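Local coordinates for separin (Saccharomyces cerevisiae, PDB 5U1T), which acts as a caspase-like cysteine protease that cleaves the MCD1/SCC1 subunit of cohesin at the onset of anaphase, and is held inactive by securin for most of the cell cycle, at residues M80-L85 and K133-Q138; E1256-K1261 and V1337-Q1342; F794-L799 and E813-E818; C328-I333 and S372-V377; C630-E635 and S640-A645. All blocks are in the same frame, centred on the assembly; numbering follows the deposited sequence.

Overall arrangement
Along the chain the contacts come in the order interaction 1, interaction 4, interaction 5, interaction 3, interaction 2, strictly in series, and each joins two helices. Interactions 1 and 4 share one end of the elongated molecule, with centres about 34 Å apart. Interactions 5 and 3 lie nearer the middle, centres about 38 Å apart, and interaction 2 lies in the peptidase family C50 range, its centre about 143 Å from that of interaction 1, the two on opposite sides of the chain's centre. None touches another. The five contacts sample helix pairs along the length of the molecule, and another protein chain runs past interactions 1 and 3, consistent with an extended inhibitor such as securin.

Interaction 1. Residues M80-L85 and K133-Q138; sequences MIIVKL and KILALQ
Val83 and Leu135 form the tight part of this contact: Val83 CG1 lies 3.5 Å from Leu135 CD2, and the two side chains cross obliquely. Their CA atoms, 7.5 Å apart, are also the nearest across the pair of helical segments. Leu135 points toward the other helix and forks there: with CG anti to the carbonyl carbon (chi1 -60°), it presents CD2 to Val83 and CD1 to Ile82. The Ile82 side of the fork is the loose one, CG2 standing 4.3 Å from Leu135 CD1, and Ile82 is shared with Glu97 and Ile98 of helix 91-103. Lys84 lies on the solvent side of helix 69-87. Val83 and Leu135 are covered further by apolar side chains of another protein chain, probably securin, so the seam between helices 69-87 and 129-142 is also part of a binding surface. Only 118 Å² is buried between the segments, without any hydrogen bond across them; the pairing therefore rests on dispersion and on excluding water, and its chemistry gives it little directional preference.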
# COMPACT_ATOMS: atom_id res chain seq x y z
N MET A 80 49.01 40.59 4.23
CA MET A 80 50.26 40.80 4.92
C MET A 80 51.44 40.45 4.02
O MET A 80 52.48 41.09 4.09
CB MET A 80 50.31 39.99 6.22
CG MET A 80 51.41 40.45 7.20
SD MET A 80 51.42 42.24 7.55
CE MET A 80 52.82 42.41 8.66
N ILE A 81 51.27 39.44 3.18
CA ILE A 81 52.31 39.06 2.22
C ILE A 81 52.59 40.18 1.23
O ILE A 81 53.75 40.48 0.92
CB ILE A 81 51.91 37.78 1.46
CG1 ILE A 81 51.97 36.59 2.42
CG2 ILE A 81 52.80 37.58 0.23
CD1 ILE A 81 51.58 35.30 1.81
N ILE A 82 51.52 40.79 0.74
CA ILE A 82 51.61 41.90 -0.19
C ILE A 82 52.35 43.10 0.44
O ILE A 82 53.26 43.65 -0.18
CB ILE A 82 50.19 42.32 -0.68
CG1 ILE A 82 49.58 41.19 -1.52
CG2 ILE A 82 50.23 43.63 -1.48
CD1 ILE A 82 48.11 41.37 -1.85
N VAL A 83 51.99 43.50 1.67
CA VAL A 83 52.65 44.67 2.27
C VAL A 83 54.12 44.37 2.58
O VAL A 83 54.98 45.25 2.40
CB VAL A 83 51.93 45.17 3.56
CG1 VAL A 83 50.53 45.65 3.25
CG2 VAL A 83 51.87 44.09 4.59
N LYS A 84 54.42 43.14 3.01
CA LYS A 84 55.79 42.74 3.27
C LYS A 84 56.63 42.80 2.00
O LYS A 84 57.80 43.13 2.05
CB LYS A 84 55.86 41.34 3.87
CG LYS A 84 55.27 41.29 5.26
CD LYS A 84 55.98 40.31 6.17
CE LYS A 84 55.08 39.95 7.35
NZ LYS A 84 55.83 39.33 8.50
N LEU A 85 56.00 42.50 0.87
CA LEU A 85 56.63 42.68 -0.43
C LEU A 85 56.87 44.15 -0.73
O LEU A 85 57.92 44.52 -1.23
CB LEU A 85 55.77 42.07 -1.54
CG LEU A 85 55.75 40.54 -1.57
CD1 LEU A 85 54.67 40.02 -2.50
CD2 LEU A 85 57.10 40.02 -1.95
N LYS A 133 42.60 48.15 -2.69
CA LYS A 133 42.73 49.29 -3.56
C LYS A 133 43.78 50.31 -3.05
O LYS A 133 44.53 50.91 -3.84
CB LYS A 133 41.36 49.95 -3.73
CG LYS A 133 40.35 49.08 -4.45
CD LYS A 133 39.12 49.85 -4.91
CE LYS A 133 38.13 48.94 -5.64
NZ LYS A 133 37.08 49.74 -6.34
N ILE A 134 43.83 50.49 -1.73
CA ILE A 134 44.81 51.36 -1.11
C ILE A 134 46.22 50.80 -1.34
O ILE A 134 47.17 51.56 -1.60
CB ILE A 134 44.53 51.57 0.42
CG1 ILE A 134 43.21 52.31 0.65
CG2 ILE A 134 45.65 52.37 1.08
CD1 ILE A 134 42.85 52.47 2.08
N LEU A 135 46.35 49.48 -1.27
CA LEU A 135 47.65 48.85 -1.54
C LEU A 135 48.02 49.03 -3.02
O LEU A 135 49.18 49.30 -3.35
CB LEU A 135 47.63 47.38 -1.16
CG LEU A 135 47.34 47.09 0.33
CD1 LEU A 135 47.00 45.60 0.60
CD2 LEU A 135 48.52 47.52 1.15
N ALA A 136 47.04 48.91 -3.90
CA ALA A 136 47.26 49.09 -5.32
C ALA A 136 47.66 50.54 -5.60
O ALA A 136 48.53 50.80 -6.44
CB ALA A 136 46.02 48.70 -6.11
N LEU A 137 47.03 51.48 -4.91
CA LEU A 137 47.41 52.89 -5.08
C LEU A 137 48.82 53.14 -4.55
O LEU A 137 49.58 53.90 -5.15
CB LEU A 137 46.41 53.81 -4.39
CG LEU A 137 45.05 53.92 -5.08
CD1 LEU A 137 44.14 54.87 -4.34
CD2 LEU A 137 45.19 54.32 -6.52
N GLN A 138 49.16 52.50 -3.44
CA GLN A 138 50.51 52.59 -2.88
C GLN A 138 51.53 52.14 -3.91
O GLN A 138 52.53 52.82 -4.14
CB GLN A 138 50.62 51.74 -1.60
CG GLN A 138 52.01 51.69 -0.94
CD GLN A 138 52.48 53.04 -0.41
OE1 GLN A 138 51.69 53.97 -0.22
NE2 GLN A 138 53.79 53.15 -0.18

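Interaction 2. Residues E1256-K1261 and V1337-Q1342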
# COMPACT_ATOMS: atom_id res chain seq x y z
N GLU A 1256 -51.87 -49.45 19.34
CA GLU A 1256 -52.53 -49.03 20.56
C GLU A 1256 -52.72 -50.17 21.55
O GLU A 1256 -52.65 -49.96 22.76
CB GLU A 1256 -53.88 -48.39 20.23
CG GLU A 1256 -53.74 -46.93 19.85
CD GLU A 1256 -53.13 -46.10 20.98
OE1 GLU A 1256 -53.40 -46.43 22.17
OE2 GLU A 1256 -52.37 -45.14 20.68
N LYS A 1257 -52.95 -51.39 21.06
CA LYS A 1257 -53.05 -52.53 21.95
C LYS A 1257 -51.64 -52.85 22.46
O LYS A 1257 -51.46 -53.21 23.63
CB LYS A 1257 -53.70 -53.74 21.27
CG LYS A 1257 -54.33 -54.76 22.29
CD LYS A 1257 -55.34 -55.74 21.63
CE LYS A 1257 -55.85 -56.85 22.60
NZ LYS A 1257 -56.76 -56.37 23.69
N PHE A 1258 -50.63 -52.69 21.61
CA PHE A 1258 -49.26 -52.90 22.07
C PHE A 1258 -48.87 -51.89 23.16
O PHE A 1258 -48.07 -52.21 24.06
CB PHE A 1258 -48.25 -52.81 20.93
CG PHE A 1258 -46.83 -52.97 21.41
CD1 PHE A 1258 -46.37 -54.21 21.82
CD2 PHE A 1258 -45.98 -51.88 21.48
CE1 PHE A 1258 -45.09 -54.37 22.27
CE2 PHE A 1258 -44.68 -52.03 21.94
CZ PHE A 1258 -44.23 -53.27 22.33
N LYS A 1259 -49.41 -50.69 23.07
CA LYS A 1259 -49.04 -49.63 23.99
C LYS A 1259 -49.59 -49.94 25.39
O LYS A 1259 -48.88 -49.76 26.40
CB LYS A 1259 -49.52 -48.27 23.48
CG LYS A 1259 -48.92 -47.10 24.23
CD LYS A 1259 -49.00 -45.85 23.40
CE LYS A 1259 -50.23 -45.05 23.71
NZ LYS A 1259 -49.91 -43.60 23.60
N ASP A 1260 -50.84 -50.40 25.45
CA ASP A 1260 -51.45 -50.84 26.71
C ASP A 1260 -50.59 -51.90 27.38
O ASP A 1260 -50.31 -51.83 28.58
CB ASP A 1260 -52.85 -51.39 26.47
CG ASP A 1260 -53.90 -50.30 26.30
OD1 ASP A 1260 -53.62 -49.13 26.62
OD2 ASP A 1260 -55.02 -50.62 25.85
N LYS A 1261 -50.17 -52.89 26.59
CA LYS A 1261 -49.38 -54.00 27.10
C LYS A 1261 -47.99 -53.57 27.57
O LYS A 1261 -47.57 -53.86 28.71
CB LYS A 1261 -49.26 -55.09 26.03
CG LYS A 1261 -50.57 -55.81 25.75
CD LYS A 1261 -50.96 -56.69 26.92
CE LYS A 1261 -52.09 -57.61 26.50
NZ LYS A 1261 -52.22 -58.84 27.37
N VAL A 1337 -39.13 -61.72 28.36
CA VAL A 1337 -40.14 -62.68 27.95
C VAL A 1337 -41.40 -62.00 27.46
O VAL A 1337 -41.89 -62.29 26.37
CB VAL A 1337 -40.50 -63.65 29.10
CG1 VAL A 1337 -41.81 -64.37 28.81
CG2 VAL A 1337 -39.37 -64.64 29.34
N GLN A 1338 -41.94 -61.09 28.27
CA GLN A 1338 -43.20 -60.43 27.95
C GLN A 1338 -43.11 -59.47 26.75
O GLN A 1338 -44.05 -59.36 25.97
CB GLN A 1338 -43.73 -59.67 29.18
CG GLN A 1338 -44.34 -60.56 30.26
CD GLN A 1338 -44.39 -59.88 31.64
OE1 GLN A 1338 -44.04 -58.71 31.78
NE2 GLN A 1338 -44.80 -60.62 32.66
N LEU A 1339 -41.99 -58.77 26.58
CA LEU A 1339 -41.88 -57.85 25.45
C LEU A 1339 -41.72 -58.60 24.14
O LEU A 1339 -42.32 -58.22 23.13
CB LEU A 1339 -40.71 -56.89 25.62
CG LEU A 1339 -40.97 -55.66 26.47
CD1 LEU A 1339 -39.64 -55.03 26.74
CD2 LEU A 1339 -41.90 -54.69 25.78
N GLU A 1340 -40.91 -59.65 24.16
CA GLU A 1340 -40.72 -60.52 23.00
C GLU A 1340 -42.01 -61.18 22.58
O GLU A 1340 -42.28 -61.35 21.40
CB GLU A 1340 -39.69 -61.61 23.29
CG GLU A 1340 -39.50 -62.57 22.14
CD GLU A 1340 -38.17 -63.26 22.22
OE1 GLU A 1340 -37.58 -63.28 23.32
OE2 GLU A 1340 -37.70 -63.77 21.17
N GLU A 1341 -42.80 -61.55 23.58
CA GLU A 1341 -44.11 -62.13 23.35
C GLU A 1341 -44.98 -61.15 22.58
O GLU A 1341 -45.47 -61.45 21.49
CB GLU A 1341 -44.75 -62.52 24.69
CG GLU A 1341 -46.07 -63.26 24.62
CD GLU A 1341 -46.69 -63.46 26.01
OE1 GLU A 1341 -45.95 -63.38 27.05
OE2 GLU A 1341 -47.93 -63.70 26.07
N GLN A 1342 -45.17 -59.95 23.13
CA GLN A 1342 -46.01 -58.96 22.47
C GLN A 1342 -45.46 -58.56 21.08
O GLN A 1342 -46.24 -58.26 20.18
CB GLN A 1342 -46.17 -57.72 23.36
CG GLN A 1342 -46.93 -57.93 24.66
CD GLN A 1342 -48.17 -58.81 24.50
OE1 GLN A 1342 -49.13 -58.46 23.81
NE2 GLN A 1342 -48.16 -59.97 25.17
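Apolar contact comes first: Phe1258 reaches across to Gln1342 and Leu1339, its ring swung over by a CG anti to the backbone N (chi1 178°). Gln1342 CB sits at the ring edge, near its plane, 3.7 Å from Phe1258 CE1. Leu1339 CD2 approaches CZ of the same ring obliquely at 4.4 Å, a looser touch. The ring also touches Ile1290, Phe1293 and Leu1294 of helix 1287-1294, which extend the apolar layer. Mixed contact follows, between the lysine methylenes and the glutamine. Lys1261 CB packs 3.9 Å from Gln1342 CG, and Lys1261 CG comes 3.6 Å from Gln1342 OE1; both chains bend at chi2 and cross at about a right angle. Polar pairing is absent across the segments: no hydrogen bond forms, and Lys1261 NZ stays 6.6 Å from Glu1341 OE2, an attraction that could act only at range. The backbones run antiparallel, with an angle of 172° between axes 11.0 Å apart, placing helix 1252-1269 beside helix 1332-1347 in the peptidase family C50 range, away from the cysteine assigned to the active site by similarity. Chemically this is a graded seam, from a buried aromatic side to a partly exposed side of amide and lysine methylenes, in which aliphatic carbon rather than charge makes the contact.

Interaction 3. Residues F794-L799 and E813-E818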
# COMPACT_ATOMS: atom_id res chain seq x y z
N PHE A 794 -2.87 -6.86 1.75
CA PHE A 794 -4.12 -6.68 2.48
C PHE A 794 -5.26 -7.31 1.70
O PHE A 794 -6.07 -8.05 2.26
CB PHE A 794 -4.39 -5.19 2.71
CG PHE A 794 -5.72 -4.89 3.36
CD1 PHE A 794 -6.92 -5.02 2.65
CD2 PHE A 794 -5.78 -4.42 4.66
CE1 PHE A 794 -8.15 -4.74 3.24
CE2 PHE A 794 -7.00 -4.12 5.26
CZ PHE A 794 -8.18 -4.28 4.55
N SER A 795 -5.34 -7.01 0.40
CA SER A 795 -6.47 -7.48 -0.37
C SER A 795 -6.42 -9.01 -0.54
O SER A 795 -7.46 -9.64 -0.57
CB SER A 795 -6.54 -6.77 -1.72
OG SER A 795 -5.65 -7.36 -2.62
N PHE A 796 -5.24 -9.63 -0.59
CA PHE A 796 -5.20 -11.10 -0.50
C PHE A 796 -5.69 -11.63 0.87
O PHE A 796 -6.54 -12.51 0.91
CB PHE A 796 -3.80 -11.64 -0.78
CG PHE A 796 -3.51 -11.80 -2.25
CD1 PHE A 796 -4.02 -12.90 -2.95
CD2 PHE A 796 -2.75 -10.85 -2.93
CE1 PHE A 796 -3.77 -13.06 -4.30
CE2 PHE A 796 -2.50 -11.00 -4.29
CZ PHE A 796 -3.00 -12.11 -4.98
N PHE A 797 -5.14 -11.11 1.96
CA PHE A 797 -5.66 -11.40 3.29
C PHE A 797 -7.20 -11.26 3.33
O PHE A 797 -7.91 -12.17 3.74
CB PHE A 797 -5.02 -10.47 4.33
CG PHE A 797 -3.52 -10.57 4.43
CD1 PHE A 797 -2.83 -11.63 3.86
CD2 PHE A 797 -2.79 -9.59 5.10
CE1 PHE A 797 -1.42 -11.70 3.95
CE2 PHE A 797 -1.40 -9.66 5.21
CZ PHE A 797 -0.72 -10.72 4.64
N GLN A 798 -7.71 -10.12 2.87
CA GLN A 798 -9.14 -9.88 2.93
C GLN A 798 -9.95 -10.91 2.13
O GLN A 798 -10.95 -11.42 2.62
CB GLN A 798 -9.46 -8.47 2.44
CG GLN A 798 -10.74 -7.89 3.02
CD GLN A 798 -10.86 -8.19 4.52
OE1 GLN A 798 -10.10 -7.67 5.34
NE2 GLN A 798 -11.81 -9.06 4.86
N LEU A 799 -9.54 -11.18 0.89
CA LEU A 799 -10.27 -12.10 0.03
C LEU A 799 -10.29 -13.50 0.63
O LEU A 799 -11.35 -14.14 0.68
CB LEU A 799 -9.67 -12.14 -1.37
CG LEU A 799 -10.22 -11.19 -2.43
CD1 LEU A 799 -9.22 -11.09 -3.58
CD2 LEU A 799 -11.56 -11.62 -2.95
N GLU A 813 -7.89 -21.91 -1.61
CA GLU A 813 -6.74 -22.57 -2.19
C GLU A 813 -6.19 -21.73 -3.32
O GLU A 813 -4.98 -21.58 -3.44
CB GLU A 813 -7.10 -23.96 -2.69
CG GLU A 813 -7.18 -25.00 -1.61
CD GLU A 813 -5.89 -25.12 -0.81
OE1 GLU A 813 -5.84 -24.61 0.33
OE2 GLU A 813 -4.93 -25.75 -1.31
N PHE A 814 -7.07 -21.17 -4.15
CA PHE A 814 -6.62 -20.42 -5.31
C PHE A 814 -5.83 -19.19 -4.89
O PHE A 814 -4.72 -18.93 -5.39
CB PHE A 814 -7.80 -20.00 -6.18
CG PHE A 814 -7.40 -19.21 -7.39
CD1 PHE A 814 -7.27 -17.82 -7.33
CD2 PHE A 814 -7.14 -19.85 -8.59
CE1 PHE A 814 -6.88 -17.08 -8.45
CE2 PHE A 814 -6.76 -19.12 -9.71
CZ PHE A 814 -6.63 -17.73 -9.64
N TYR A 815 -6.41 -18.43 -3.97
CA TYR A 815 -5.84 -17.18 -3.54
C TYR A 815 -4.57 -17.40 -2.75
O TYR A 815 -3.57 -16.73 -2.96
CB TYR A 815 -6.87 -16.40 -2.75
CG TYR A 815 -7.84 -15.74 -3.68
CD1 TYR A 815 -7.39 -14.95 -4.72
CD2 TYR A 815 -9.21 -15.92 -3.54
CE1 TYR A 815 -8.27 -14.35 -5.58
CE2 TYR A 815 -10.10 -15.32 -4.42
CZ TYR A 815 -9.62 -14.53 -5.43
OH TYR A 815 -10.47 -13.91 -6.32
N SER A 816 -4.60 -18.38 -1.86
CA SER A 816 -3.46 -18.66 -1.00
C SER A 816 -2.29 -19.08 -1.88
O SER A 816 -1.15 -18.71 -1.62
CB SER A 816 -3.77 -19.74 0.05
OG SER A 816 -3.69 -21.05 -0.48
N LYS A 817 -2.59 -19.81 -2.94
CA LYS A 817 -1.56 -20.15 -3.91
C LYS A 817 -1.02 -18.92 -4.66
O LYS A 817 0.19 -18.80 -4.88
CB LYS A 817 -2.11 -21.17 -4.90
CG LYS A 817 -2.12 -22.58 -4.34
CD LYS A 817 -3.07 -23.48 -5.11
CE LYS A 817 -3.23 -24.83 -4.42
NZ LYS A 817 -4.14 -25.75 -5.19
N GLU A 818 -1.89 -18.00 -5.06
CA GLU A 818 -1.42 -16.81 -5.74
C GLU A 818 -0.55 -15.99 -4.80
O GLU A 818 0.49 -15.49 -5.20
CB GLU A 818 -2.59 -15.97 -6.26
CG GLU A 818 -3.20 -16.50 -7.55
CD GLU A 818 -2.21 -16.46 -8.70
OE1 GLU A 818 -1.68 -15.36 -8.99
OE2 GLU A 818 -1.95 -17.53 -9.30
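In Phe796 (chi1 -84°) and Tyr815 (chi1 -79°) alike, CG is anti to the carbonyl carbon, and these torsions bring both rings to the other helix: Tyr815 points toward it from the start, whereas Phe796 leaves its backbone to one side and only its ring reaches across. Leu799 CD1 sits over one face of the Tyr815 ring, 4.2 Å from its centroid, a CH-pi contact. Phe814 CD1, from the tyrosine's own helix, lies above the opposite face, so both faces are touched, each off-centre. Helices 782-805 and 809-825 form an alpha-helical hairpin with a short connection; their segments run roughly antiparallel, 159° between their N-to-C directions, axes 9.8 Å apart. One turn along, Phe796 CE1 meets Glu818 CB at 3.7 Å and Tyr815 CD1 at 4.1 Å. The same ring also approaches the backbone obliquely, CD1 lying 3.9 Å from Tyr815 O. The polar ends lead elsewhere: Glu818 bends at chi2 toward a salt bridge with Arg821, while Tyr815 OH hydrogen-bonds an acidic side chain of another protein's chain, probably securin.

Interaction 4. Residues C328-I333 and S372-V377; sequences CLWSTI and SELLGV
Ser331 and Val377 mark the closest backbone approach, CA to CA 6.6 Å, between two helical segments that run nearly parallel, their axes 9.8 Å apart at an angle of 24°. Val377 carries most of the contact from its side. Its CG2, anti to the backbone N, is pushed toward the opposite helix and meets main chain as much as side chain: it lies 3.9 Å from Trp330 O and 4.1 Å from Ser331 CA. The hydroxyl of Ser331 passes close to the same methyl but is engaged within its own helix by a hydrogen bond to Val327 O. Trp330 sets out toward the other segment, with CB 4.4 Å from Val377 CG2, and then carries its indole away. What remains within range is CD1, met obliquely by Leu374 CD1 at 4.4 Å. Leu374 also rests on Leu323, Leu326 and Val327, one to two turns back along helix 319-336. Helix 342-357, which comes between the two in sequence, touches Trp330 through Ile344, Gln347 and Thr351, and Leu374 through Ile355. Packing of helix 319-336 against helix 365-384, with helix 342-357 touching both Trp330 and Leu374, is consistent with an alpha-solenoid-like helical domain.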
# COMPACT_ATOMS: atom_id res chain seq x y z
N CYS A 328 26.63 59.35 -26.67
CA CYS A 328 27.35 60.58 -26.36
C CYS A 328 26.76 61.29 -25.14
O CYS A 328 27.48 61.71 -24.24
CB CYS A 328 27.32 61.55 -27.56
SG CYS A 328 28.36 61.07 -28.98
N LEU A 329 25.44 61.41 -25.13
CA LEU A 329 24.77 62.13 -24.05
C LEU A 329 24.94 61.42 -22.71
O LEU A 329 25.29 62.05 -21.72
CB LEU A 329 23.29 62.31 -24.40
CG LEU A 329 22.29 62.96 -23.46
CD1 LEU A 329 22.66 64.40 -23.19
CD2 LEU A 329 20.88 62.85 -24.03
N TRP A 330 24.72 60.10 -22.69
CA TRP A 330 24.71 59.39 -21.43
C TRP A 330 26.11 59.12 -20.91
O TRP A 330 26.30 58.88 -19.72
CB TRP A 330 23.92 58.09 -21.55
CG TRP A 330 22.46 58.36 -21.51
CD1 TRP A 330 21.61 58.41 -22.57
CD2 TRP A 330 21.69 58.69 -20.35
NE1 TRP A 330 20.34 58.73 -22.14
CE2 TRP A 330 20.37 58.91 -20.78
CE3 TRP A 330 21.99 58.81 -18.99
CZ2 TRP A 330 19.33 59.24 -19.89
CZ3 TRP A 330 20.96 59.14 -18.11
CH2 TRP A 330 19.65 59.35 -18.57
N SER A 331 27.09 59.17 -21.80
CA SER A 331 28.47 59.03 -21.37
C SER A 331 28.88 60.29 -20.60
O SER A 331 29.60 60.20 -19.61
CB SER A 331 29.40 58.79 -22.55
OG SER A 331 28.90 57.76 -23.38
N THR A 332 28.40 61.45 -21.04
CA THR A 332 28.72 62.69 -20.34
C THR A 332 28.02 62.73 -18.99
O THR A 332 28.54 63.31 -18.04
CB THR A 332 28.34 63.95 -21.16
OG1 THR A 332 28.82 63.83 -22.50
CG2 THR A 332 28.94 65.21 -20.53
N ILE A 333 26.84 62.11 -18.89
CA ILE A 333 26.11 62.09 -17.63
C ILE A 333 26.91 61.36 -16.55
O ILE A 333 27.09 61.88 -15.45
CB ILE A 333 24.72 61.44 -17.76
CG1 ILE A 333 23.83 62.29 -18.68
CG2 ILE A 333 24.07 61.27 -16.39
CD1 ILE A 333 22.35 62.23 -18.36
N SER A 372 24.86 47.81 -28.27
CA SER A 372 25.47 47.14 -27.14
C SER A 372 26.18 48.14 -26.26
O SER A 372 26.15 48.04 -25.03
CB SER A 372 26.46 46.07 -27.59
OG SER A 372 27.17 45.58 -26.46
N GLU A 373 26.82 49.10 -26.89
CA GLU A 373 27.55 50.12 -26.17
C GLU A 373 26.61 51.02 -25.36
O GLU A 373 26.87 51.29 -24.18
CB GLU A 373 28.38 50.96 -27.14
CG GLU A 373 29.08 52.15 -26.52
CD GLU A 373 29.89 52.94 -27.54
OE1 GLU A 373 29.99 52.47 -28.69
OE2 GLU A 373 30.42 54.02 -27.19
N LEU A 374 25.52 51.47 -25.97
CA LEU A 374 24.56 52.31 -25.27
C LEU A 374 23.97 51.55 -24.07
O LEU A 374 23.83 52.11 -22.98
CB LEU A 374 23.46 52.78 -26.22
CG LEU A 374 22.35 53.65 -25.62
CD1 LEU A 374 22.90 54.87 -24.91
CD2 LEU A 374 21.38 54.07 -26.70
N LEU A 375 23.65 50.27 -24.27
CA LEU A 375 23.14 49.43 -23.19
C LEU A 375 24.17 49.24 -22.10
O LEU A 375 23.84 49.12 -20.92
CB LEU A 375 22.68 48.09 -23.74
CG LEU A 375 21.36 48.21 -24.47
CD1 LEU A 375 20.90 46.87 -25.04
CD2 LEU A 375 20.33 48.79 -23.52
N GLY A 376 25.44 49.21 -22.49
CA GLY A 376 26.52 49.09 -21.53
C GLY A 376 26.71 50.31 -20.65
O GLY A 376 26.91 50.18 -19.45
N VAL A 377 26.65 51.49 -21.25
CA VAL A 377 26.90 52.71 -20.49
C VAL A 377 25.71 52.99 -19.59
O VAL A 377 25.86 53.54 -18.50
CB VAL A 377 27.20 53.92 -21.41
CG1 VAL A 377 26.23 53.96 -22.56
CG2 VAL A 377 27.18 55.23 -20.63

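Interaction 5. Residues C630-E635 and S640-A645; sequences CIKSKE and SIVPYA
In a close antiparallel helical hairpin, helix 621-633 is followed, after the short helix 635-638, by helix 642-655, and between the two longer helices Ile631 and Lys632 meet Ile641, Val642 and Ala645. Ile631 points toward the other segment, and CG2, anti to the backbone N, is the branch that touches. It lies 3.6 Å from Ile641 CG2, the two isoleucines crossing at about a right angle, and 3.8 Å from Ala645 CB. Val642 CG2 completes the apolar group at 4.2 Å. The nearest CA atoms across the segments, those of Lys632 and Val642, are 5.8 Å apart. The chain reverses through a connection containing an inverse gamma turn centred on Lys634, which also holds the N-cap position, and the short helix 635-638. Lys632 lines the partly exposed side of the hairpin. Its CG packs 3.6 Å from Ala645 CB and 4.1 Å from Val642 CG1, after which the chain bends at chi3 (46°) and chi4 (60°), curling its ammonium group back to a salt bridge with Asp646. A further tie between the helices is the hydrogen bond of Ser628 OG with Ala645 O. On the buried side, Val608 of helix 602-617 touches both Ile631 and Ile641, and Leu590 of helix 578-590 also rests on Ile631.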
# COMPACT_ATOMS: atom_id res chain seq x y z
N CYS A 630 7.00 15.06 18.30
CA CYS A 630 8.15 15.93 18.38
C CYS A 630 8.19 16.95 17.21
O CYS A 630 8.45 18.13 17.42
CB CYS A 630 9.42 15.10 18.42
SG CYS A 630 10.87 16.13 18.57
N ILE A 631 7.91 16.48 16.00
CA ILE A 631 7.76 17.35 14.83
C ILE A 631 6.71 18.44 15.06
O ILE A 631 6.98 19.63 14.90
CB ILE A 631 7.36 16.56 13.58
CG1 ILE A 631 8.51 15.64 13.14
CG2 ILE A 631 6.92 17.49 12.46
CD1 ILE A 631 8.11 14.62 12.14
N LYS A 632 5.51 18.02 15.45
CA LYS A 632 4.41 18.94 15.68
C LYS A 632 4.72 19.84 16.84
O LYS A 632 4.01 20.80 17.10
CB LYS A 632 3.11 18.18 15.95
CG LYS A 632 2.69 17.22 14.85
CD LYS A 632 1.70 16.18 15.41
CE LYS A 632 0.64 16.85 16.27
NZ LYS A 632 -0.18 17.85 15.51
N SER A 633 5.79 19.52 17.56
CA SER A 633 6.28 20.36 18.63
C SER A 633 7.20 21.46 18.07
O SER A 633 6.97 22.65 18.30
CB SER A 633 6.99 19.51 19.67
OG SER A 633 7.74 20.31 20.56
N LYS A 634 8.21 21.06 17.30
CA LYS A 634 9.12 22.01 16.66
C LYS A 634 8.48 22.62 15.42
O LYS A 634 9.11 22.73 14.36
CB LYS A 634 10.43 21.32 16.28
CG LYS A 634 11.03 20.40 17.32
CD LYS A 634 11.49 21.16 18.52
CE LYS A 634 12.25 20.26 19.48
NZ LYS A 634 12.77 21.04 20.65
N GLU A 635 7.22 23.02 15.56
CA GLU A 635 6.44 23.65 14.50
C GLU A 635 7.03 24.95 13.93
O GLU A 635 6.79 25.30 12.76
CB GLU A 635 5.05 23.92 15.05
CG GLU A 635 4.10 24.60 14.13
CD GLU A 635 2.70 24.52 14.69
OE1 GLU A 635 2.39 25.28 15.66
OE2 GLU A 635 1.92 23.67 14.20
N SER A 640 5.76 23.10 7.58
CA SER A 640 5.42 22.65 6.22
C SER A 640 5.21 21.14 6.17
O SER A 640 4.53 20.61 5.29
CB SER A 640 6.53 23.05 5.22
OG SER A 640 7.61 22.13 5.20
N ILE A 641 5.80 20.46 7.13
CA ILE A 641 5.83 19.01 7.12
C ILE A 641 4.79 18.42 8.09
O ILE A 641 4.46 17.25 8.01
CB ILE A 641 7.23 18.53 7.48
CG1 ILE A 641 7.62 17.33 6.66
CG2 ILE A 641 7.36 18.21 8.97
CD1 ILE A 641 8.94 16.83 7.10
N VAL A 642 4.29 19.26 9.00
CA VAL A 642 3.32 18.86 10.03
C VAL A 642 2.05 18.17 9.49
O VAL A 642 1.49 17.31 10.18
CB VAL A 642 2.92 20.09 10.89
CG1 VAL A 642 1.74 19.77 11.80
CG2 VAL A 642 4.10 20.56 11.71
N PRO A 643 1.58 18.52 8.28
CA PRO A 643 0.55 17.65 7.68
C PRO A 643 0.94 16.17 7.64
O PRO A 643 0.08 15.29 7.73
CB PRO A 643 0.41 18.20 6.26
CG PRO A 643 0.70 19.66 6.41
CD PRO A 643 1.73 19.78 7.53
N TYR A 644 2.23 15.89 7.49
CA TYR A 644 2.68 14.50 7.45
C TYR A 644 2.73 13.93 8.85
O TYR A 644 2.42 12.75 9.05
CB TYR A 644 4.04 14.37 6.79
CG TYR A 644 4.01 14.55 5.30
CD1 TYR A 644 4.04 15.83 4.74
CD2 TYR A 644 3.96 13.46 4.45
CE1 TYR A 644 4.02 16.01 3.39
CE2 TYR A 644 3.94 13.63 3.10
CZ TYR A 644 3.97 14.91 2.57
OH TYR A 644 3.96 15.10 1.20
N ALA A 645 3.15 14.75 9.81
CA ALA A 645 3.19 14.26 11.17
C ALA A 645 1.76 13.94 11.61
O ALA A 645 1.54 12.93 12.24
CB ALA A 645 3.84 15.27 12.08